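PDB 3AGK: peptide chain release factor subunit 1 from Aeropyrum pernix, which probably directs the release of the nascent peptide when the ribosome meets any of the three termination codons, working with a GTP-binding partner subunit. Local coordinates for residues I191-M194 against V195-F199. Residues are numbered along the deposited sequence; the frame is centred on the assembly and turned at random.
Sequences IEQM and VDEFF
I191 and V195 sit one turn apart near the start of the long alpha-helix 188-215 in the second eRF1 domain, and their gamma methyls meet at CG2 to CG2, 4.2 Å, the two side chains slanting across each other. With V195 CG1 anti to the backbone N (chi1 -180°), CG2 lies beside that N, which brings it back over the preceding turn, 3.1 Å from I191 O. That same oxygen accepts a hydrogen bond from V195 N, 2.9 Å long, with an N-H...O angle of 170°, one of an unbroken run of i to i+4 bonds that continues through F198 N to M194 O and F199 N to V195 O. The other branch, CG1, stands 3.5 Å above the F199 ring plane, displaced toward its rim; this side of the helix is covered by the loop residues V173 and P174 at I191 and by Y239, edge-to-face, at F199. Around the helix, Q193 and E197 lie side by side and point the same way, Q193 extended and E197 bent at chi2, with amide and carboxylate planes 55° apart; their approach is loose, Q193 CG to E197 OE2 4.1 Å. D196 OD2 is hydrogen-bonded to Y239 OH and OD1 forms a salt bridge with K200 NZ, while its CB rests 3.3 Å from Q193 O.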
loop_
_atom_site.group_PDB
_atom_site.type_symbol
_atom_site.label_atom_id
_atom_site.label_comp_id
_atom_site.label_asym_id
_atom_site.label_seq_id
_atom_site.Cartn_x
_atom_site.Cartn_y
_atom_site.Cartn_z
ATOM N N ILE A 191 -26.256 26.750 -12.401
ATOM C CA ILE A 191 -25.416 25.602 -12.726
ATOM C C ILE A 191 -23.945 25.836 -12.347
ATOM O O ILE A 191 -23.272 24.933 -11.850
ATOM C CB ILE A 191 -25.515 25.218 -14.209
ATOM C CG1 ILE A 191 -26.961 24.895 -14.574
ATOM C CG2 ILE A 191 -24.657 24.003 -14.486
ATOM C CD1 ILE A 191 -27.498 23.676 -13.857
ATOM N N GLU A 192 -23.454 27.050 -12.576
ATOM C CA GLU A 192 -22.071 27.377 -12.238
ATOM C C GLU A 192 -21.875 27.239 -10.739
ATOM O O GLU A 192 -20.887 26.681 -10.266
ATOM C CB GLU A 192 -21.738 28.798 -12.684
ATOM C CG GLU A 192 -20.269 29.070 -12.898
ATOM C CD GLU A 192 -20.037 30.317 -13.733
ATOM O OE1 GLU A 192 -20.953 30.703 -14.497
ATOM O OE2 GLU A 192 -18.936 30.905 -13.633
ATOM N N GLN A 193 -22.835 27.745 -9.984
ATOM C CA GLN A 193 -22.759 27.643 -8.547
ATOM C C GLN A 193 -22.819 26.182 -8.119
ATOM O O GLN A 193 -22.147 25.780 -7.177
ATOM C CB GLN A 193 -23.892 28.436 -7.893
ATOM C CG GLN A 193 -23.961 28.217 -6.409
ATOM C CD GLN A 193 -24.774 29.275 -5.693
ATOM O OE1 GLN A 193 -24.893 29.242 -4.471
ATOM N NE2 GLN A 193 -25.333 30.224 -6.447
ATOM N N MET A 194 -23.633 25.384 -8.803
ATOM C CA MET A 194 -23.752 23.971 -8.450
ATOM C C MET A 194 -22.430 23.239 -8.701
ATOM O O MET A 194 -21.960 22.474 -7.852
ATOM C CB MET A 194 -24.889 23.297 -9.219
ATOM C CG MET A 194 -26.281 23.842 -8.867
ATOM S SD MET A 194 -27.616 23.018 -9.764
ATOM C CE MET A 194 -27.620 21.423 -8.950
ATOM N N VAL A 195 -21.829 23.477 -9.864
ATOM C CA VAL A 195 -20.527 22.873 -10.178
ATOM C C VAL A 195 -19.471 23.301 -9.158
ATOM O O VAL A 195 -18.657 22.495 -8.703
ATOM C CB VAL A 195 -20.066 23.257 -11.588
ATOM C CG1 VAL A 195 -18.722 22.620 -11.897
ATOM C CG2 VAL A 195 -21.102 22.839 -12.605
ATOM N N ASP A 196 -19.494 24.586 -8.814
ATOM C CA ASP A 196 -18.636 25.123 -7.775
ATOM C C ASP A 196 -18.741 24.321 -6.474
ATOM O O ASP A 196 -17.730 23.945 -5.881
ATOM C CB ASP A 196 -18.971 26.589 -7.513
ATOM C CG ASP A 196 -18.066 27.203 -6.472
ATOM O OD1 ASP A 196 -18.546 27.454 -5.353
ATOM O OD2 ASP A 196 -16.866 27.409 -6.760
ATOM N N GLU A 197 -19.964 24.061 -6.031
ATOM C CA GLU A 197 -20.178 23.288 -4.807
ATOM C C GLU A 197 -19.616 21.869 -4.937
ATOM O O GLU A 197 -18.972 21.357 -4.028
ATOM C CB GLU A 197 -21.669 23.214 -4.472
ATOM C CG GLU A 197 -21.992 23.596 -3.040
ATOM C CD GLU A 197 -21.729 25.067 -2.762
ATOM O OE1 GLU A 197 -20.973 25.369 -1.807
ATOM O OE2 GLU A 197 -22.273 25.917 -3.504
ATOM N N PHE A 198 -19.880 21.225 -6.066
ATOM C CA PHE A 198 -19.315 19.903 -6.306
ATOM C C PHE A 198 -17.758 19.919 -6.278
ATOM O O PHE A 198 -17.124 19.038 -5.684
ATOM C CB PHE A 198 -19.861 19.279 -7.607
ATOM C CG PHE A 198 -19.323 17.897 -7.875
ATOM C CD1 PHE A 198 -19.708 16.821 -7.073
ATOM C CD2 PHE A 198 -18.391 17.677 -8.903
ATOM C CE1 PHE A 198 -19.199 15.556 -7.299
ATOM C CE2 PHE A 198 -17.871 16.408 -9.148
ATOM C CZ PHE A 198 -18.269 15.343 -8.343
ATOM N N PHE A 199 -17.149 20.934 -6.888
ATOM C CA PHE A 199 -15.686 21.023 -6.916
ATOM C C PHE A 199 -15.102 21.202 -5.532
ATOM O O PHE A 199 -13.996 20.736 -5.266
ATOM C CB PHE A 199 -15.209 22.152 -7.831
ATOM C CG PHE A 199 -15.289 21.815 -9.289
ATOM C CD1 PHE A 199 -15.615 20.514 -9.702
ATOM C CD2 PHE A 199 -15.045 22.784 -10.250
ATOM C CE1 PHE A 199 -15.699 20.196 -11.050
ATOM C CE2 PHE A 199 -15.127 22.473 -11.609
ATOM C CZ PHE A 199 -15.448 21.164 -12.009
#